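Local coordinates for protein glycerophosphodiester phosphodiesterase (Parabacteroides distasonis, PDB 3NO3) that belongs to the glycerophosphodiester phosphodiesterase family of TIM-barrel proteins and holds a bound magnesium ion, at residues 21-26 / 76-81; 45-50 / 65-70; 91-96 / 127-132; 138-143 / 155-160; 208-213 / 227-232. One frame throughout, in Å; residues are numbered along the deposited sequence.

Contact 1 of 5, residues 21-26 / 76-81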
# COMPACT_ATOMS: atom_id res chain seq x y z
N GLN A 21 11.44 -7.38 2.49
CA GLN A 21 10.41 -6.49 1.91
C GLN A 21 9.59 -7.22 0.86
O GLN A 21 10.14 -8.01 0.06
CB GLN A 21 11.10 -5.25 1.30
CG GLN A 21 11.73 -4.38 2.36
CD GLN A 21 12.56 -3.23 1.82
OE1 GLN A 21 12.39 -2.79 0.68
NE2 GLN A 21 13.45 -2.71 2.66
N ASN A 22 8.27 -6.98 0.84
CA ASN A 22 7.41 -7.47 -0.26
C ASN A 22 7.46 -8.98 -0.48
O ASN A 22 7.53 -9.48 -1.62
CB ASN A 22 7.71 -6.69 -1.57
CG ASN A 22 7.07 -5.31 -1.59
OD1 ASN A 22 5.90 -5.21 -1.32
ND2 ASN A 22 7.81 -4.27 -1.96
N SER A 23 7.48 -9.72 0.63
CA SER A 23 7.67 -11.17 0.61
C SER A 23 6.45 -11.88 1.22
O SER A 23 5.60 -11.26 1.87
CB SER A 23 8.94 -11.53 1.40
OG SER A 23 8.83 -11.28 2.79
N ILE A 24 6.40 -13.18 1.02
CA ILE A 24 5.41 -14.04 1.65
C ILE A 24 5.59 -13.96 3.18
O ILE A 24 4.61 -13.73 3.92
CB ILE A 24 5.54 -15.47 1.16
CG1 ILE A 24 5.18 -15.55 -0.35
CG2 ILE A 24 4.75 -16.45 2.11
CD1 ILE A 24 3.74 -15.18 -0.75
N ARG A 25 6.85 -14.00 3.64
CA ARG A 25 7.16 -13.91 5.06
C ARG A 25 6.68 -12.59 5.65
O ARG A 25 6.13 -12.58 6.72
CB ARG A 25 8.66 -14.12 5.27
CG ARG A 25 9.20 -14.00 6.67
CD ARG A 25 8.81 -15.07 7.65
NE ARG A 25 9.85 -15.19 8.70
CZ ARG A 25 9.77 -15.94 9.80
NH1 ARG A 25 10.80 -15.98 10.64
NH2 ARG A 25 8.68 -16.66 10.08
N SER A 26 6.88 -11.47 4.95
CA SER A 26 6.48 -10.15 5.49
C SER A 26 4.96 -9.98 5.60
O SER A 26 4.47 -9.39 6.57
CB SER A 26 7.16 -8.98 4.77
OG SER A 26 6.62 -8.69 3.46
N LEU A 76 14.69 -12.88 -3.41
CA LEU A 76 14.58 -11.78 -2.49
C LEU A 76 15.70 -11.87 -1.48
O LEU A 76 16.42 -12.86 -1.47
CB LEU A 76 13.22 -11.78 -1.77
CG LEU A 76 11.96 -11.80 -2.66
CD1 LEU A 76 10.72 -11.52 -1.83
CD2 LEU A 76 12.11 -10.81 -3.85
N SER A 77 15.80 -10.85 -0.62
CA SER A 77 16.85 -10.77 0.41
C SER A 77 16.85 -11.92 1.41
O SER A 77 17.91 -12.19 2.01
CB SER A 77 16.78 -9.42 1.15
OG SER A 77 15.62 -9.27 1.95
N ASN A 78 15.71 -12.62 1.56
CA ASN A 78 15.61 -13.82 2.41
C ASN A 78 15.61 -15.14 1.63
O ASN A 78 15.28 -16.18 2.19
CB ASN A 78 14.37 -13.75 3.34
CG ASN A 78 13.04 -13.87 2.57
OD1 ASN A 78 13.02 -13.76 1.33
ND2 ASN A 78 11.93 -14.08 3.30
N GLY A 79 16.00 -15.10 0.36
CA GLY A 79 16.03 -16.31 -0.48
C GLY A 79 14.72 -16.72 -1.14
O GLY A 79 14.72 -17.63 -1.96
N GLU A 80 13.59 -16.09 -0.83
CA GLU A 80 12.33 -16.40 -1.57
C GLU A 80 12.46 -16.05 -3.04
O GLU A 80 13.17 -15.11 -3.37
CB GLU A 80 11.15 -15.57 -1.03
CG GLU A 80 10.63 -15.97 0.32
CD GLU A 80 9.41 -15.10 0.72
OE1 GLU A 80 8.63 -14.66 -0.19
OE2 GLU A 80 9.28 -14.87 1.96
N LYS A 81 11.71 -16.74 -3.90
CA LYS A 81 11.60 -16.34 -5.29
C LYS A 81 10.71 -15.10 -5.40
O LYS A 81 9.83 -14.87 -4.56
CB LYS A 81 11.06 -17.49 -6.18
CG LYS A 81 12.12 -18.53 -6.66
CD LYS A 81 11.48 -19.66 -7.57
O HOH W 1 14.33 -6.80 1.85
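Glu-80 and the backbone of Ile-24 and Arg-25 illustrate how a carboxylate from a distant loop can serve the start of a helix. OE1 of Glu-80 receives Ile-24 N on its syn lone pair at 2.9 Å, while OE2 of Glu-80 receives Arg-25 N at 3.1 Å, also on the syn side and 16° out of the carboxylate plane. Two bonds to adjacent N-H groups fix the rotation of the carboxylate, and the nearby helix start would probably stabilise its charge. CG of Glu-80 stands beside its own backbone N (chi1 -72°) and the chain is extended beyond it, which carries the carboxylate over to Ser-23, whose CB lies 3.4 Å from OE2 of Glu-80. Helix 24-32, the first long helix of the TIM barrel, has its own cap. Ser-23 at the N-cap and Ser-26 form a capping box: Ser-23 OG, also bonded to Ala-20 O, accepts from Ser-26 N at 2.9 Å, and Ser-26 OG accepts from Ser-23 N. Glu-80 takes the two N-H groups lying between the partners of the box. In the second shell, Asn-78 ND2 donates to Glu-80 OE2 at 3.1 Å from above the carboxylate plane, and ND2 also bonds Gly-18 O. Asn-78 OD1 accepts from Glu-80 N in an Asx turn, within a loop folded by the type I turn of Leu-76 to Gly-79. From that turn Leu-76 CD1 packs on Ser-23 CB at 3.7 Å. Farther out, a water accepts from Gln-21 N and meets Ser-77 OG, while Asn-22 ND2 bonds Asp-41, a ligand of magnesium.

Contact 2 of 5, residues 45-50 / 65-70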
# COMPACT_ATOMS: atom_id res chain seq x y z
N THR A 45 4.75 -6.97 -15.85
CA THR A 45 5.86 -7.36 -16.73
C THR A 45 5.46 -7.08 -18.20
O THR A 45 4.29 -6.81 -18.49
CB THR A 45 6.25 -8.83 -16.56
OG1 THR A 45 5.20 -9.68 -17.06
CG2 THR A 45 6.61 -9.18 -15.05
N ALA A 46 6.45 -7.12 -19.10
CA ALA A 46 6.26 -6.92 -20.54
C ALA A 46 5.15 -7.81 -21.12
O ALA A 46 4.34 -7.37 -21.97
CB ALA A 46 7.60 -7.18 -21.31
N ASP A 47 5.14 -9.06 -20.64
CA ASP A 47 4.15 -10.07 -20.98
C ASP A 47 2.93 -10.14 -20.06
O ASP A 47 2.24 -11.17 -20.02
CB ASP A 47 4.83 -11.46 -21.21
CG ASP A 47 5.44 -12.06 -19.97
OD1 ASP A 47 5.84 -11.34 -19.02
OD2 ASP A 47 5.54 -13.32 -19.94
N ASN A 48 2.62 -9.05 -19.36
CA ASN A 48 1.38 -8.85 -18.62
C ASN A 48 1.16 -9.80 -17.42
O ASN A 48 0.05 -10.14 -17.10
CB ASN A 48 0.14 -8.83 -19.53
CG ASN A 48 0.15 -7.67 -20.53
OD1 ASN A 48 1.00 -6.80 -20.49
ND2 ASN A 48 -0.84 -7.67 -21.41
N VAL A 49 2.26 -10.16 -16.75
CA VAL A 49 2.22 -10.87 -15.48
C VAL A 49 2.44 -9.85 -14.36
O VAL A 49 3.34 -8.99 -14.44
CB VAL A 49 3.25 -12.00 -15.41
CG1 VAL A 49 3.22 -12.72 -14.01
CG2 VAL A 49 3.06 -13.01 -16.56
N LEU A 50 1.59 -9.90 -13.35
CA LEU A 50 1.70 -9.01 -12.21
C LEU A 50 2.63 -9.66 -11.19
O LEU A 50 2.42 -10.78 -10.79
CB LEU A 50 0.30 -8.72 -11.62
CG LEU A 50 -0.61 -7.86 -12.53
CD1 LEU A 50 -2.03 -8.02 -12.10
CD2 LEU A 50 -0.18 -6.37 -12.47
N SER A 65 9.79 -3.94 -18.64
CA SER A 65 10.19 -4.25 -20.00
C SER A 65 10.70 -5.66 -20.15
O SER A 65 11.02 -6.04 -21.27
CB SER A 65 11.16 -3.19 -20.57
OG SER A 65 12.37 -3.10 -19.83
N CYS A 66 10.73 -6.45 -19.05
CA CYS A 66 11.26 -7.81 -19.09
C CYS A 66 10.07 -8.78 -19.12
O CYS A 66 9.03 -8.48 -18.57
CB CYS A 66 12.14 -8.10 -17.87
SG CYS A 66 13.77 -7.42 -18.08
N THR A 67 10.24 -9.95 -19.68
CA THR A 67 9.22 -11.00 -19.53
C THR A 67 9.31 -11.65 -18.15
O THR A 67 10.35 -11.62 -17.49
CB THR A 67 9.38 -12.10 -20.55
OG1 THR A 67 10.65 -12.71 -20.35
CG2 THR A 67 9.19 -11.56 -22.01
N TYR A 68 8.20 -12.23 -17.70
CA TYR A 68 8.20 -12.95 -16.42
C TYR A 68 9.26 -14.08 -16.39
O TYR A 68 9.94 -14.29 -15.37
CB TYR A 68 6.80 -13.44 -16.04
CG TYR A 68 6.81 -14.26 -14.77
CD1 TYR A 68 7.19 -13.69 -13.54
CD2 TYR A 68 6.54 -15.61 -14.81
CE1 TYR A 68 7.26 -14.44 -12.38
CE2 TYR A 68 6.60 -16.40 -13.65
CZ TYR A 68 6.96 -15.81 -12.45
OH TYR A 68 7.04 -16.61 -11.33
N ASP A 69 9.42 -14.78 -17.51
CA ASP A 69 10.44 -15.83 -17.65
C ASP A 69 11.86 -15.36 -17.31
O ASP A 69 12.63 -16.11 -16.68
CB ASP A 69 10.44 -16.42 -19.08
CG ASP A 69 11.20 -17.72 -19.17
OD1 ASP A 69 10.74 -18.69 -18.54
OD2 ASP A 69 12.24 -17.79 -19.86
N GLU A 70 12.23 -14.14 -17.74
CA GLU A 70 13.55 -13.54 -17.37
C GLU A 70 13.69 -13.30 -15.85
O GLU A 70 14.79 -13.32 -15.31
CB GLU A 70 13.77 -12.18 -18.05
CG GLU A 70 13.99 -12.18 -19.52
CD GLU A 70 14.08 -10.75 -20.07
OE1 GLU A 70 15.18 -10.16 -20.02
OE2 GLU A 70 13.07 -10.22 -20.56
O HOH W 2 7.66 -14.93 -19.68
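Asp-47 and Tyr-68 form the tight part of this contact, where a single carboxylate oxygen ties a turn to the start of a short helix. Asp-47 OD1 accepts from Tyr-68 N at 2.8 Å on its syn side, and from Thr-45 OG1 at 2.6 Å on its anti side; the two donors arrive from opposite faces of the carboxylate plane. Thr-45 OG1 in turn accepts from Val-49 N, tying the type I turn of Thr-45 to Asn-48 to the residue after it. Asp-47 CG lies between its backbone N and carbonyl carbon (chi1 67°), which directs the carboxylate at the helix start. A backbone bond from Ala-46 N to Cys-66 O, 3.0 Å long, adds a second link, one residue before Asp-47 and two before Tyr-68. Beside these bonds is apolar packing: Val-49 CG2 touches Tyr-68 CB at 3.8 Å, and Val-49 CG1 lies over one face of the tyrosine ring, 4.0 Å from Tyr-68 CG. The solvent side is looser. There Asp-47 OD2 accepts from a water at 2.7 Å, and the same water accepts from Asp-69 N, while Thr-67 and Glu-70 close a capping box whose bond to Thr-67 OG1 is weak. The 45-50 turn joins strand 37-44 to its antiparallel neighbour 50-52; Thr-45 and Cys-66 both rest on Leu-71 of helix 68-71, and Tyr-68 touches Val-51 of strand 50-52.

Contact 3 of 5, residues 91-96 / 127-132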
# COMPACT_ATOMS: atom_id res chain seq x y z
N ARG A 91 -1.81 -16.53 -0.74
CA ARG A 91 -1.42 -16.56 0.69
C ARG A 91 -2.31 -15.62 1.53
O ARG A 91 -2.80 -16.01 2.59
CB ARG A 91 0.08 -16.19 0.85
CG ARG A 91 0.64 -16.35 2.30
CD ARG A 91 0.74 -17.78 2.72
NE ARG A 91 0.97 -17.97 4.14
CZ ARG A 91 0.02 -18.09 5.09
NH1 ARG A 91 -1.28 -17.97 4.84
NH2 ARG A 91 0.40 -18.30 6.35
N ALA A 92 -2.56 -14.43 1.01
CA ALA A 92 -3.39 -13.42 1.69
C ALA A 92 -4.80 -13.89 1.91
O ALA A 92 -5.40 -13.58 2.97
CB ALA A 92 -3.38 -12.11 0.93
N LYS A 93 -5.33 -14.68 0.99
CA LYS A 93 -6.66 -15.25 1.17
C LYS A 93 -6.84 -16.07 2.46
O LYS A 93 -7.89 -15.98 3.08
CB LYS A 93 -7.08 -16.11 -0.03
CG LYS A 93 -8.56 -16.60 -0.00
CD LYS A 93 -9.54 -15.41 -0.14
CE LYS A 93 -10.98 -15.86 -0.30
NZ LYS A 93 -11.91 -14.67 -0.20
N LYS A 94 -5.83 -16.84 2.85
CA LYS A 94 -5.89 -17.59 4.10
C LYS A 94 -5.66 -16.74 5.38
O LYS A 94 -5.93 -17.22 6.48
CB LYS A 94 -4.86 -18.70 4.09
CG LYS A 94 -4.89 -19.67 2.92
CD LYS A 94 -3.85 -20.78 3.19
CE LYS A 94 -3.25 -21.39 1.96
NZ LYS A 94 -2.01 -20.65 1.50
N LEU A 95 -5.13 -15.52 5.22
CA LEU A 95 -4.87 -14.60 6.33
C LEU A 95 -6.03 -13.61 6.48
O LEU A 95 -6.03 -12.50 5.91
CB LEU A 95 -3.55 -13.86 6.09
CG LEU A 95 -2.28 -14.72 5.96
CD1 LEU A 95 -1.16 -13.82 5.44
CD2 LEU A 95 -1.91 -15.41 7.27
N LYS A 96 -7.04 -14.04 7.25
CA LYS A 96 -8.36 -13.38 7.23
C LYS A 96 -8.45 -12.01 7.93
O LYS A 96 -9.27 -11.16 7.58
CB LYS A 96 -9.42 -14.32 7.85
CG LYS A 96 -9.59 -15.67 7.12
CD LYS A 96 -10.03 -15.52 5.67
CE LYS A 96 -10.29 -16.92 4.98
NZ LYS A 96 -10.73 -16.79 3.55
N MSE A 127 -9.30 -13.80 -7.41
CA MSE A 127 -8.78 -14.34 -6.15
C MSE A 127 -9.69 -14.12 -4.95
O MSE A 127 -9.34 -14.50 -3.83
CB MSE A 127 -7.36 -13.83 -5.89
CG MSE A 127 -6.37 -14.18 -6.97
SE MSE A 127 -6.15 -16.03 -7.31
CE MSE A 127 -5.39 -16.43 -5.60
N LYS A 128 -10.84 -13.51 -5.18
CA LYS A 128 -11.90 -13.30 -4.19
C LYS A 128 -11.47 -12.37 -3.03
O LYS A 128 -11.76 -12.65 -1.89
CB LYS A 128 -12.50 -14.62 -3.69
CG LYS A 128 -12.99 -15.53 -4.84
CD LYS A 128 -13.75 -16.76 -4.30
CE LYS A 128 -15.17 -16.38 -3.91
NZ LYS A 128 -15.89 -17.53 -3.30
N LEU A 129 -10.79 -11.28 -3.36
CA LEU A 129 -10.21 -10.37 -2.35
C LEU A 129 -10.63 -8.91 -2.56
O LEU A 129 -10.07 -8.01 -1.92
CB LEU A 129 -8.71 -10.54 -2.32
CG LEU A 129 -8.23 -11.77 -1.58
CD1 LEU A 129 -6.76 -12.05 -1.93
CD2 LEU A 129 -8.41 -11.63 -0.07
N ALA A 130 -11.66 -8.64 -3.37
CA ALA A 130 -12.07 -7.25 -3.61
C ALA A 130 -12.58 -6.53 -2.34
O ALA A 130 -12.37 -5.34 -2.19
CB ALA A 130 -13.13 -7.18 -4.74
N LYS A 131 -13.24 -7.26 -1.44
CA LYS A 131 -13.69 -6.71 -0.16
C LYS A 131 -12.57 -6.30 0.77
O LYS A 131 -12.81 -5.46 1.63
CB LYS A 131 -14.59 -7.67 0.62
CG LYS A 131 -15.90 -8.03 -0.04
CD LYS A 131 -16.62 -9.15 0.78
CE LYS A 131 -18.04 -9.41 0.31
NZ LYS A 131 -18.06 -9.70 -1.16
N ARG A 132 -11.38 -6.87 0.63
CA ARG A 132 -10.27 -6.61 1.56
C ARG A 132 -9.08 -5.88 0.93
O ARG A 132 -8.08 -5.69 1.62
CB ARG A 132 -9.76 -7.94 2.17
CG ARG A 132 -10.74 -8.78 2.83
CD ARG A 132 -10.21 -10.20 3.21
NE ARG A 132 -8.82 -10.16 3.57
CZ ARG A 132 -7.99 -11.19 3.59
NH1 ARG A 132 -8.38 -12.47 3.39
NH2 ARG A 132 -6.74 -10.92 3.89
O HOH W 3 -11.18 -13.58 2.72
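Lys-93 of helix 85-94 lies along residues 127-129, and its side chain shows how a lysine can be apolar in its length and polar at its tip. CB lies 4.5 Å from Leu-129 CD1. A bend at chi2 (67°) then turns the chain, bringing CD to 3.9 Å from Leu-129 CD2, the two side chains running alongside in opposite senses. CE passes Lys-128 CB, and NZ ends at Lys-128 O, a hydrogen bond of 2.6 Å. That carbonyl belongs to the residue that closes helix 110-126: Lys-128 has positive phi in a Schellman motif. Both segments lead into parallel barrel strands, 99-104 and 133-137, so the contact lies at the N-terminal ends of those TIM-barrel strands, away from the end that carries the magnesium ligand Glu-103. Arg-132 supplies the second link. Its NH1 and NH2 approach end-on and both donate to Ala-92 O, NH2 at 3.1 Å and NH1 at 3.2 Å, each bond tilted slightly from the guanidinium plane; the same oxygen accepts from Leu-95 N. Leu-129 CD2 stands over one face of the guanidinium near its rim, 3.5 Å above the plane, and Lys-96 O over the centre of the opposite face; NH2 also bonds Ile-98 O. The carbonyl-rich end of helix 85-94 would probably favour this gathering of positive groups. A water accepts from Lys-93 NZ at 3.2 Å and from Arg-132 NH1, with a weak third bond from Lys-96 NZ, which itself donates to Lys-93 O.

Contact 4 of 5, residues 138-143 / 155-160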
# COMPACT_ATOMS: atom_id res chain seq x y z
N PHE A 138 1.14 6.38 -6.87
CA PHE A 138 1.62 7.69 -7.29
C PHE A 138 1.07 8.16 -8.62
O PHE A 138 1.18 9.35 -8.92
CB PHE A 138 3.16 7.70 -7.43
CG PHE A 138 3.88 7.68 -6.08
CD1 PHE A 138 4.14 8.86 -5.41
CD2 PHE A 138 4.26 6.49 -5.50
CE1 PHE A 138 4.78 8.85 -4.16
CE2 PHE A 138 4.93 6.48 -4.27
CZ PHE A 138 5.17 7.65 -3.61
N ASN A 139 0.59 7.22 -9.44
CA ASN A 139 0.19 7.53 -10.80
C ASN A 139 -1.27 7.87 -10.90
O ASN A 139 -2.14 7.03 -10.57
CB ASN A 139 0.48 6.33 -11.73
CG ASN A 139 0.30 6.70 -13.18
OD1 ASN A 139 -0.81 6.59 -13.73
ND2 ASN A 139 1.37 7.20 -13.80
N MSE A 140 -1.57 9.03 -11.44
CA MSE A 140 -2.95 9.50 -11.51
C MSE A 140 -3.80 8.71 -12.49
O MSE A 140 -4.96 8.47 -12.22
CB MSE A 140 -2.98 10.98 -11.88
CG MSE A 140 -4.38 11.60 -11.96
SE MSE A 140 -5.51 11.31 -10.39
CE MSE A 140 -4.66 12.63 -9.28
N ASP A 141 -3.20 8.28 -13.61
CA ASP A 141 -3.94 7.45 -14.60
C ASP A 141 -4.32 6.09 -14.01
O ASP A 141 -5.47 5.64 -14.23
CB ASP A 141 -3.14 7.33 -15.91
CG ASP A 141 -2.82 8.70 -16.53
OD1 ASP A 141 -3.79 9.37 -16.92
OD2 ASP A 141 -1.65 9.11 -16.57
N ALA A 142 -3.44 5.49 -13.21
CA ALA A 142 -3.76 4.26 -12.50
C ALA A 142 -4.92 4.45 -11.51
O ALA A 142 -5.84 3.68 -11.51
CB ALA A 142 -2.53 3.70 -11.75
N CYS A 143 -4.81 5.47 -10.67
CA CYS A 143 -5.85 5.80 -9.67
C CYS A 143 -7.21 6.02 -10.33
O CYS A 143 -8.19 5.49 -9.89
CB CYS A 143 -5.47 7.06 -8.90
SG CYS A 143 -4.02 6.89 -7.80
N VAL A 155 -9.56 3.91 -2.84
CA VAL A 155 -8.49 4.38 -3.69
C VAL A 155 -7.86 5.67 -3.08
O VAL A 155 -8.59 6.67 -2.88
CB VAL A 155 -8.94 4.68 -5.11
CG1 VAL A 155 -7.73 5.03 -5.94
CG2 VAL A 155 -9.72 3.49 -5.74
N SER A 156 -6.55 5.66 -2.78
CA SER A 156 -5.86 6.83 -2.24
C SER A 156 -4.70 7.27 -3.12
O SER A 156 -4.00 6.43 -3.71
CB SER A 156 -5.38 6.60 -0.82
OG SER A 156 -6.44 6.21 -0.02
N TYR A 157 -4.47 8.58 -3.19
CA TYR A 157 -3.39 9.11 -3.99
C TYR A 157 -2.14 9.20 -3.14
O TYR A 157 -2.22 9.63 -1.98
CB TYR A 157 -3.75 10.49 -4.46
CG TYR A 157 -2.89 11.14 -5.49
CD1 TYR A 157 -2.50 10.46 -6.66
CD2 TYR A 157 -2.58 12.47 -5.40
CE1 TYR A 157 -1.77 11.08 -7.63
CE2 TYR A 157 -1.88 13.12 -6.39
CZ TYR A 157 -1.49 12.43 -7.51
OH TYR A 157 -0.77 13.08 -8.45
N LEU A 158 -0.97 8.86 -3.72
CA LEU A 158 0.31 8.94 -3.00
C LEU A 158 1.14 10.22 -3.21
O LEU A 158 2.01 10.49 -2.42
CB LEU A 158 1.20 7.73 -3.34
CG LEU A 158 0.84 6.41 -2.66
CD1 LEU A 158 1.57 5.27 -3.43
CD2 LEU A 158 1.23 6.39 -1.16
N ASN A 159 0.88 10.98 -4.27
CA ASN A 159 1.95 11.90 -4.76
C ASN A 159 2.06 13.25 -4.04
O ASN A 159 3.10 13.93 -4.15
CB ASN A 159 1.78 12.12 -6.26
CG ASN A 159 3.02 12.67 -6.90
OD1 ASN A 159 4.04 12.05 -6.80
ND2 ASN A 159 2.94 13.86 -7.52
N GLY A 160 1.01 13.65 -3.32
CA GLY A 160 1.15 14.68 -2.30
C GLY A 160 0.73 16.10 -2.68
O GLY A 160 0.73 16.97 -1.80
O HOH W 4 1.48 11.71 -10.19
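Two bends, at chi2 (52°) and chi3 (77°), curl selenomethionine Met-140 back so that its methyl meets the ring of Tyr-157. CE sits over one face of that ring, 3.8 Å from the centroid, in a CH-pi contact, while SE makes an oblique Met-aromatic contact. The opposite face of Tyr-157 receives the backbone N of Asn-159, so the ring is sandwiched. Cys-143 SG approaches at the ring edge, 4.0 Å from Tyr-157 CD1. A second CH-pi contact involves Phe-138: Leu-158 CB lies 3.6 Å from the centre of the phenylalanine ring and 6° off its normal, with Leu-158 CD1 against Phe-138 CD2 at 3.6 Å. Asn-159 OD1 stands at the edge of the same ring, 3.5 Å from Phe-138 CD1. A water donates to Phe-138 O at 2.7 Å and to Tyr-157 OH, a hydroxyl also bonded to Glu-161, which bonds Asn-159 ND2 as well. Phe-138 and Leu-158 touch Glu-103, a ligand of the metal. Here helix 140-149 packs on the strand it leads to, within the beta-alpha-beta unit of 133-137, 140-149 and 155-157, the crossover that repeats round a TIM barrel.

Contact 5 of 5, residues 208-213 / 227-232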
# COMPACT_ATOMS: atom_id res chain seq x y z
N LYS A 208 8.70 10.05 17.95
CA LYS A 208 8.16 11.41 18.15
C LYS A 208 7.20 11.78 16.99
O LYS A 208 6.11 12.32 17.21
CB LYS A 208 9.32 12.44 18.27
CG LYS A 208 8.91 13.83 18.76
N LEU A 209 7.61 11.43 15.78
CA LEU A 209 6.78 11.61 14.58
C LEU A 209 5.48 10.75 14.58
O LEU A 209 4.40 11.27 14.23
CB LEU A 209 7.62 11.38 13.31
CG LEU A 209 7.04 11.80 11.94
CD1 LEU A 209 6.69 13.33 11.85
CD2 LEU A 209 8.00 11.38 10.84
N MSE A 210 5.57 9.48 14.98
CA MSE A 210 4.36 8.63 15.17
C MSE A 210 3.34 9.33 16.10
O MSE A 210 2.16 9.48 15.77
CB MSE A 210 4.71 7.25 15.75
CG MSE A 210 5.47 6.30 14.78
SE MSE A 210 5.97 4.73 15.77
CE MSE A 210 6.98 3.75 14.38
N GLU A 211 3.84 9.80 17.25
CA GLU A 211 3.01 10.56 18.19
C GLU A 211 2.41 11.81 17.59
O GLU A 211 1.22 12.02 17.77
CB GLU A 211 3.76 10.91 19.49
CG GLU A 211 4.16 9.66 20.24
CD GLU A 211 3.80 9.68 21.71
OE1 GLU A 211 2.59 9.54 22.06
OE2 GLU A 211 4.76 9.82 22.50
N GLU A 212 3.21 12.57 16.84
CA GLU A 212 2.76 13.78 16.10
C GLU A 212 1.61 13.45 15.15
O GLU A 212 0.58 14.14 15.12
CB GLU A 212 3.92 14.42 15.32
CG GLU A 212 3.67 15.82 14.67
CD GLU A 212 4.93 16.40 14.07
OE1 GLU A 212 5.92 16.58 14.80
OE2 GLU A 212 4.97 16.69 12.87
N MSE A 213 1.76 12.39 14.37
CA MSE A 213 0.73 11.97 13.39
C MSE A 213 -0.55 11.41 14.06
O MSE A 213 -1.66 11.66 13.57
CB MSE A 213 1.32 10.97 12.38
CG MSE A 213 2.46 11.55 11.53
SE MSE A 213 1.90 13.02 10.44
CE MSE A 213 2.51 14.55 11.48
N GLU A 227 5.25 -2.77 15.05
CA GLU A 227 5.11 -3.10 16.48
C GLU A 227 5.35 -1.90 17.42
O GLU A 227 4.65 -1.79 18.44
CB GLU A 227 5.99 -4.29 16.89
CG GLU A 227 5.63 -5.60 16.21
CD GLU A 227 6.21 -6.82 16.91
OE1 GLU A 227 7.33 -7.26 16.57
OE2 GLU A 227 5.52 -7.39 17.77
N GLU A 228 6.29 -1.00 17.06
CA GLU A 228 6.46 0.23 17.86
C GLU A 228 5.18 1.08 17.80
O GLU A 228 4.73 1.59 18.83
CB GLU A 228 7.70 1.04 17.43
CG GLU A 228 7.87 2.49 18.06
CD GLU A 228 8.32 2.53 19.51
OE1 GLU A 228 7.49 2.82 20.41
OE2 GLU A 228 9.53 2.35 19.75
N THR A 229 4.58 1.24 16.61
CA THR A 229 3.32 2.00 16.51
C THR A 229 2.18 1.38 17.32
O THR A 229 1.40 2.11 17.99
CB THR A 229 2.86 2.15 15.04
OG1 THR A 229 3.99 2.46 14.23
CG2 THR A 229 1.82 3.28 14.91
N GLN A 230 2.08 0.05 17.30
CA GLN A 230 1.08 -0.66 18.11
C GLN A 230 1.29 -0.44 19.61
O GLN A 230 0.32 -0.23 20.34
CB GLN A 230 1.11 -2.17 17.81
CG GLN A 230 0.57 -2.59 16.39
CD GLN A 230 0.82 -4.05 16.07
OE1 GLN A 230 1.88 -4.59 16.39
NE2 GLN A 230 -0.16 -4.69 15.44
N LYS A 231 2.55 -0.50 20.05
CA LYS A 231 2.88 -0.24 21.46
C LYS A 231 2.44 1.15 21.91
O LYS A 231 1.79 1.31 22.96
CB LYS A 231 4.39 -0.40 21.69
CG LYS A 231 4.91 0.21 23.02
CD LYS A 231 6.35 -0.22 23.35
CE LYS A 231 7.36 0.45 22.42
NZ LYS A 231 8.73 -0.13 22.46
N ILE A 232 2.82 2.16 21.12
CA ILE A 232 2.46 3.55 21.38
C ILE A 232 0.92 3.71 21.44
O ILE A 232 0.44 4.33 22.35
CB ILE A 232 3.06 4.49 20.31
CG1 ILE A 232 4.56 4.66 20.56
CG2 ILE A 232 2.40 5.89 20.36
CD1 ILE A 232 5.29 5.31 19.37
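In the outer layer of the TIM barrel, consecutive helices pack side by side, and Met-210 with Thr-229 and Ile-232 gives an example from the end of the chain. Helix 207-216 and helix 226-236 flank strand 220-223 in sequence; the short segments approach to 10.5 Å between axes and cross at -55°. No hydrogen bond joins them, and most of the packing falls to one long side chain. Selenomethionine Met-210 is extended beyond CG (chi2 174°), which lets it run across the gap to the other helix. SE lies 3.7 Å from Ile-232 CD1, whose side chain crosses it at about a right angle, and 3.7 Å from Glu-228 CG on the apolar part of that glutamate. Both Ile-232 and Glu-228 set out from the backbone toward helix 207-216. Beneath the pair of helices, Met-210 and Thr-229 both touch Thr-223 of strand 220-223, and Thr-229 also meets Val-7 of strand 6-9, where the barrel closes on its first strand. To one side, Glu-211 bends at chi2 and brings OE1 to 4.0 Å from Ile-232 CG2, while the carboxylate forms a salt bridge with Arg-236 farther along the second helix. The methyl CE of Met-210 stops 3.3 Å from Thr-229 OG1.

In the fold
The five contacts follow a TIM barrel round from its first helix to its last. Contact 2 is nested in the chain loop closed by contact 1, though their nearest atoms stay about 7 Å apart. Contacts 1 and 3 touch directly, Ile-24 CG2 packing on Arg-91 CG at 4.1 Å, where helix 24-32 packs on helix 85-94. Contacts 1 and 4 lie on opposite sides of the chain's centre, yet each approaches a bound magnesium ion: the side chains of Asn-22 and Leu-158 are each about 6 Å from a magnesium ion. One magnesium ion is bound by Glu-39, Asp-41 and Glu-103. Contacts 2 and 5 are farthest apart, with centres about 39 Å from each other.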